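Local coordinates for protein CRISPR-associated endoribonuclease Cas6 1 (Methanocaldococcus jannaschii DSM 2661, PDB 5YI6) that probably cleaves CRISPR transcripts as a metal-independent endoribonuclease of the Cas6 family, producing the guide RNAs of an antiviral defence system, at residues T130-T142 and T148-L162. Numbering follows the deposited sequence.
Sequences TISPIYLKTMIET and TYDLLPNNSKFYENL. With PO4 (phosphate ion), chain F.
With CG of L136 turned opposite the backbone N (chi1 -165°) and the side chain bending only at chi2 (67°), its branched end drops onto the N-terminal part of helix 158-174, where CD2 lies 3.7 Å from CD1 of F158 and also meets the CB atoms of N161 and L162. An apolar, flexible leucine suits this place, because one methyl, CD2, can fit among these residues and CD1 of L151, joining the helix to the loop just after strand 145-150; I134 extends the cluster by touching L162.

Beyond this cluster the chains pair as an antiparallel hairpin. T138 and Y149 form the hydrogen-bonded pair, Y149 N reaching T138 O at 2.8 Å, and L151 N closes the next link on L136 O. The beta-branched T138 suits a strand and sets its methyl CG2 against the side chain of L151. On the face carrying K137, T148 lays its methyl CG2 3.6 Å from CD of the lysine, while its OG1 faces the sulfur of M139. On the T138 face, CD1 of I140 packs against CB of Y149.

The amide of N155 serves the type I turn L152-N155: OD1 accepts L152 N at 2.9 Å, whereas ND2 gives to both Y149 OH and O2 of a phosphate ion, probably from the crystallisation liquor, that S156 also holds through N and OG. Water 3 bridges K137 O and N161 ND2.

This two-stranded hairpin of the Cas6 C-terminal family region is tied at its base to strand 201-213 through OD2 of D150, which accepts R203 N, and a backbone hydrogen bond between I134 and S205; L162 rests on F184 of strand 182-195, in the same four-stranded sheet.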
loop_
_atom_site.group_PDB
_atom_site.type_symbol
_atom_site.label_atom_id
_atom_site.label_comp_id
_atom_site.label_asym_id
_atom_site.label_seq_id
_atom_site.Cartn_x
_atom_site.Cartn_y
_atom_site.Cartn_z
ATOM N N THR A 130 -9.288 -2.222 2.839
ATOM C CA THR A 130 -7.825 -2.169 2.809
ATOM C C THR A 130 -7.266 -3.511 2.329
ATOM O O THR A 130 -7.741 -4.586 2.744
ATOM C CB THR A 130 -7.282 -1.828 4.206
ATOM O OG1 THR A 130 -7.791 -2.770 5.178
ATOM C CG2 THR A 130 -7.682 -0.364 4.630
ATOM N N ILE A 131 -6.293 -3.444 1.422
ATOM C CA ILE A 131 -5.408 -4.567 1.126
ATOM C C ILE A 131 -3.995 -4.334 1.651
ATOM O O ILE A 131 -3.177 -5.270 1.644
ATOM C CB ILE A 131 -5.408 -4.917 -0.381
ATOM C CG1 ILE A 131 -5.049 -3.671 -1.259
ATOM C CG2 ILE A 131 -6.804 -5.409 -0.770
ATOM C CD1 ILE A 131 -4.930 -4.047 -2.813
ATOM N N SER A 132 -3.696 -3.136 2.174
ATOM C CA SER A 132 -2.680 -2.996 3.196
ATOM C C SER A 132 -3.262 -2.019 4.224
ATOM O O SER A 132 -4.038 -1.105 3.856
ATOM C CB SER A 132 -1.326 -2.515 2.661
ATOM O OG SER A 132 -1.442 -1.357 1.845
ATOM N N PRO A 133 -3.006 -2.232 5.507
ATOM C CA PRO A 133 -3.738 -1.456 6.526
ATOM C C PRO A 133 -3.294 0.009 6.542
ATOM O O PRO A 133 -2.194 0.362 6.110
ATOM C CB PRO A 133 -3.396 -2.166 7.844
ATOM C CG PRO A 133 -2.050 -2.816 7.614
ATOM C CD PRO A 133 -2.115 -3.254 6.107
ATOM N N ILE A 134 -4.179 0.862 7.100
ATOM C CA ILE A 134 -4.001 2.318 7.114
ATOM C C ILE A 134 -3.268 2.717 8.376
ATOM O O ILE A 134 -3.627 2.291 9.483
ATOM C CB ILE A 134 -5.356 3.037 6.992
ATOM C CG1 ILE A 134 -5.877 2.864 5.560
ATOM C CG2 ILE A 134 -5.271 4.565 7.396
ATOM C CD1 ILE A 134 -7.369 3.153 5.408
ATOM N N TYR A 135 -2.233 3.522 8.196
ATOM C CA TYR A 135 -1.436 4.065 9.276
ATOM C C TYR A 135 -1.739 5.547 9.386
ATOM O O TYR A 135 -1.735 6.261 8.379
ATOM C CB TYR A 135 0.046 3.829 8.990
ATOM C CG TYR A 135 0.995 4.419 10.002
ATOM C CD1 TYR A 135 0.992 3.996 11.319
ATOM C CD2 TYR A 135 1.941 5.361 9.624
ATOM C CE1 TYR A 135 1.914 4.535 12.269
ATOM C CE2 TYR A 135 2.843 5.894 10.553
ATOM C CZ TYR A 135 2.827 5.462 11.864
ATOM O OH TYR A 135 3.717 5.968 12.779
ATOM N N LEU A 136 -1.992 6.016 10.611
ATOM C CA LEU A 136 -2.319 7.424 10.786
ATOM C C LEU A 136 -1.865 7.810 12.189
ATOM O O LEU A 136 -2.269 7.154 13.139
ATOM C CB LEU A 136 -3.816 7.640 10.612
ATOM C CG LEU A 136 -4.252 9.084 10.423
ATOM C CD1 LEU A 136 -3.755 9.681 9.089
ATOM C CD2 LEU A 136 -5.779 9.147 10.568
ATOM N N LYS A 137 -0.997 8.798 12.308
ATOM C CA LYS A 137 -0.411 9.052 13.623
ATOM C C LYS A 137 -0.513 10.531 13.967
ATOM O O LYS A 137 -0.699 11.390 13.103
ATOM C CB LYS A 137 1.051 8.574 13.665
ATOM C CG LYS A 137 1.905 9.373 12.689
ATOM C CD LYS A 137 3.373 9.105 12.804
ATOM C CE LYS A 137 4.116 10.047 11.882
ATOM N NZ LYS A 137 3.591 11.428 12.054
ATOM N N THR A 138 -0.371 10.819 15.263
ATOM C CA THR A 138 -0.290 12.206 15.715
ATOM C C THR A 138 0.650 12.233 16.911
ATOM O O THR A 138 0.816 11.230 17.597
ATOM C CB THR A 138 -1.698 12.783 16.032
ATOM O OG1 THR A 138 -1.609 14.180 16.328
ATOM C CG2 THR A 138 -2.362 12.073 17.187
ATOM N N MET A 139 1.307 13.362 17.138
ATOM C CA MET A 139 2.283 13.430 18.224
ATOM C C MET A 139 1.588 13.958 19.480
ATOM O O MET A 139 0.729 14.834 19.399
ATOM C CB MET A 139 3.466 14.323 17.826
ATOM C CG MET A 139 4.104 13.943 16.489
ATOM S SD MET A 139 4.735 12.247 16.552
ATOM C CE MET A 139 6.045 12.509 17.784
ATOM N N ILE A 140 1.919 13.391 20.635
ATOM C CA ILE A 140 1.279 13.802 21.881
ATOM C C ILE A 140 2.331 13.937 22.971
ATOM O O ILE A 140 3.264 13.133 23.062
ATOM C CB ILE A 140 0.195 12.824 22.336
ATOM C CG1 ILE A 140 0.815 11.438 22.456
ATOM C CG2 ILE A 140 -0.978 12.871 21.388
ATOM C CD1 ILE A 140 -0.145 10.428 22.835
ATOM N N GLU A 141 2.155 14.937 23.818
ATOM C CA GLU A 141 3.049 15.131 24.954
ATOM C C GLU A 141 2.640 14.203 26.093
ATOM O O GLU A 141 1.462 14.149 26.469
ATOM C CB GLU A 141 2.990 16.593 25.400
ATOM C CG GLU A 141 3.971 16.892 26.508
ATOM C CD GLU A 141 5.411 16.764 26.038
ATOM O OE1 GLU A 141 5.684 17.017 24.838
ATOM O OE2 GLU A 141 6.260 16.366 26.868
ATOM N N THR A 142 3.588 13.451 26.638
ATOM C CA THR A 142 3.316 12.598 27.785
ATOM C C THR A 142 4.304 12.955 28.892
ATOM O O THR A 142 5.238 13.730 28.679
ATOM C CB THR A 142 3.473 11.108 27.437
ATOM O OG1 THR A 142 4.872 10.807 27.383
ATOM C CG2 THR A 142 2.793 10.786 26.054
ATOM N N THR A 148 4.588 9.134 19.766
ATOM C CA THR A 148 3.715 8.949 18.615
ATOM C C THR A 148 2.484 8.146 19.019
ATOM O O THR A 148 2.608 7.035 19.547
ATOM C CB THR A 148 4.463 8.219 17.485
ATOM O OG1 THR A 148 5.656 8.937 17.148
ATOM C CG2 THR A 148 3.576 8.134 16.268
ATOM N N TYR A 149 1.293 8.685 18.747
ATOM C CA TYR A 149 0.033 8.002 18.998
ATOM C C TYR A 149 -0.515 7.528 17.653
ATOM O O TYR A 149 -0.590 8.318 16.706
ATOM C CB TYR A 149 -0.999 8.947 19.660
ATOM C CG TYR A 149 -2.260 8.237 20.059
ATOM C CD1 TYR A 149 -2.359 7.606 21.288
ATOM C CD2 TYR A 149 -3.339 8.149 19.196
ATOM C CE1 TYR A 149 -3.493 6.932 21.659
ATOM C CE2 TYR A 149 -4.473 7.468 19.553
ATOM C CZ TYR A 149 -4.554 6.860 20.783
ATOM O OH TYR A 149 -5.692 6.158 21.133
ATOM N N ASP A 150 -0.926 6.272 17.586
ATOM C CA ASP A 150 -1.482 5.700 16.351
ATOM C C ASP A 150 -3.003 5.826 16.377
ATOM O O ASP A 150 -3.669 5.185 17.194
ATOM C CB ASP A 150 -1.054 4.240 16.220
ATOM C CG ASP A 150 0.442 4.086 16.107
ATOM O OD1 ASP A 150 1.114 5.036 15.661
ATOM O OD2 ASP A 150 0.945 3.011 16.479
ATOM N N LEU A 151 -3.556 6.648 15.484
ATOM C CA LEU A 151 -4.997 6.809 15.403
ATOM C C LEU A 151 -5.648 5.618 14.713
ATOM O O LEU A 151 -5.168 5.137 13.673
ATOM C CB LEU A 151 -5.340 8.076 14.624
ATOM C CG LEU A 151 -4.862 9.362 15.309
ATOM C CD1 LEU A 151 -5.009 10.551 14.370
ATOM C CD2 LEU A 151 -5.650 9.551 16.616
ATOM N N LEU A 152 -6.762 5.147 15.297
ATOM C CA LEU A 152 -7.634 4.114 14.752
ATOM C C LEU A 152 -9.047 4.678 14.624
ATOM O O LEU A 152 -9.337 5.712 15.247
ATOM C CB LEU A 152 -7.614 2.899 15.684
ATOM C CG LEU A 152 -6.193 2.358 15.906
ATOM C CD1 LEU A 152 -6.200 1.304 17.015
ATOM C CD2 LEU A 152 -5.630 1.787 14.592
ATOM N N PRO A 153 -9.965 4.026 13.887
ATOM C CA PRO A 153 -11.295 4.627 13.677
ATOM C C PRO A 153 -12.084 4.921 14.940
ATOM O O PRO A 153 -12.991 5.762 14.894
ATOM C CB PRO A 153 -12.016 3.589 12.804
ATOM C CG PRO A 153 -10.899 2.958 12.024
ATOM C CD PRO A 153 -9.764 2.846 13.012
ATOM N N ASN A 154 -11.785 4.266 16.055
ATOM C CA ASN A 154 -12.501 4.606 17.270
ATOM C C ASN A 154 -11.920 5.827 17.977
ATOM O O ASN A 154 -12.482 6.237 18.998
ATOM C CB ASN A 154 -12.577 3.399 18.220
ATOM C CG ASN A 154 -11.220 2.800 18.572
ATOM O OD1 ASN A 154 -10.197 3.128 18.010
ATOM N ND2 ASN A 154 -11.233 1.906 19.536
ATOM N N ASN A 155 -10.841 6.424 17.461
ATOM C CA ASN A 155 -10.348 7.711 17.961
ATOM C C ASN A 155 -11.115 8.869 17.329
ATOM O O ASN A 155 -11.369 8.889 16.121
ATOM C CB ASN A 155 -8.859 7.883 17.657
ATOM C CG ASN A 155 -7.979 6.969 18.477
ATOM O OD1 ASN A 155 -7.316 6.038 17.956
ATOM N ND2 ASN A 155 -7.918 7.251 19.776
ATOM N N SER A 156 -11.460 9.861 18.149
ATOM C CA SER A 156 -12.245 10.981 17.643
ATOM C C SER A 156 -11.497 11.755 16.558
ATOM O O SER A 156 -12.122 12.310 15.649
ATOM C CB SER A 156 -12.622 11.923 18.802
ATOM O OG SER A 156 -11.439 12.435 19.389
ATOM N N LYS A 157 -10.164 11.794 16.617
ATOM C CA LYS A 157 -9.405 12.541 15.626
ATOM C C LYS A 157 -9.221 11.791 14.304
ATOM O O LYS A 157 -8.814 12.413 13.317
ATOM C CB LYS A 157 -8.029 12.880 16.174
ATOM C CG LYS A 157 -8.060 13.915 17.338
ATOM C CD LYS A 157 -6.638 14.346 17.649
ATOM C CE LYS A 157 -6.538 15.499 18.670
ATOM N NZ LYS A 157 -6.914 15.107 20.053
ATOM N N PHE A 158 -9.530 10.497 14.264
ATOM C CA PHE A 158 -9.214 9.707 13.069
ATOM C C PHE A 158 -9.860 10.306 11.830
ATOM O O PHE A 158 -9.215 10.446 10.784
ATOM C CB PHE A 158 -9.673 8.265 13.264
ATOM C CG PHE A 158 -9.423 7.377 12.077
ATOM C CD1 PHE A 158 -8.202 6.705 11.944
ATOM C CD2 PHE A 158 -10.412 7.194 11.122
ATOM C CE1 PHE A 158 -7.975 5.837 10.868
ATOM C CE2 PHE A 158 -10.196 6.365 10.021
ATOM C CZ PHE A 158 -8.969 5.673 9.894
ATOM N N TYR A 159 -11.150 10.639 11.926
ATOM C CA TYR A 159 -11.939 10.994 10.754
ATOM C C TYR A 159 -11.338 12.189 10.013
ATOM O O TYR A 159 -11.029 12.119 8.808
ATOM C CB TYR A 159 -13.389 11.270 11.187
ATOM C CG TYR A 159 -14.348 11.380 10.044
ATOM C CD1 TYR A 159 -14.954 10.239 9.504
ATOM C CD2 TYR A 159 -14.661 12.617 9.488
ATOM C CE1 TYR A 159 -15.816 10.329 8.437
ATOM C CE2 TYR A 159 -15.529 12.717 8.416
ATOM C CZ TYR A 159 -16.097 11.556 7.890
ATOM O OH TYR A 159 -16.958 11.620 6.840
ATOM N N GLU A 160 -11.196 13.321 10.715
ATOM C CA GLU A 160 -10.684 14.497 10.030
ATOM C C GLU A 160 -9.211 14.350 9.700
ATOM O O GLU A 160 -8.751 14.905 8.702
ATOM C CB GLU A 160 -10.930 15.760 10.872
ATOM C CG GLU A 160 -12.421 16.178 10.865
ATOM C CD GLU A 160 -12.968 16.443 9.454
ATOM O OE1 GLU A 160 -12.257 17.056 8.625
ATOM O OE2 GLU A 160 -14.119 16.045 9.169
ATOM N N ASN A 161 -8.450 13.635 10.521
ATOM C CA ASN A 161 -7.035 13.480 10.208
ATOM C C ASN A 161 -6.827 12.648 8.945
ATOM O O ASN A 161 -5.932 12.948 8.149
ATOM C CB ASN A 161 -6.283 12.887 11.388
ATOM C CG ASN A 161 -5.924 13.959 12.408
ATOM O OD1 ASN A 161 -6.701 14.892 12.616
ATOM N ND2 ASN A 161 -4.768 13.845 13.027
ATOM N N LEU A 162 -7.663 11.623 8.732
ATOM C CA LEU A 162 -7.590 10.850 7.480
ATOM C C LEU A 162 -7.932 11.737 6.275
ATOM O O LEU A 162 -7.241 11.709 5.237
ATOM C CB LEU A 162 -8.535 9.638 7.556
ATOM C CG LEU A 162 -8.329 8.634 6.389
ATOM C CD1 LEU A 162 -6.951 7.944 6.577
ATOM C CD2 LEU A 162 -9.440 7.599 6.330
HETATM P P PO4 F . -10.458 9.718 21.818
HETATM O O1 PO4 F . -10.627 11.188 22.157
HETATM O O2 PO4 F . -9.246 9.607 20.921
HETATM O O3 PO4 F . -11.698 9.208 21.097
HETATM O O4 PO4 F . -10.214 8.906 23.067
HETATM O O HOH W 1 -5.380 3.697 11.218
HETATM O O HOH W 2 -2.699 4.046 12.685
HETATM O O HOH W 3 -3.007 12.321 11.817
HETATM O O HOH W 4 -4.259 15.945 15.051
#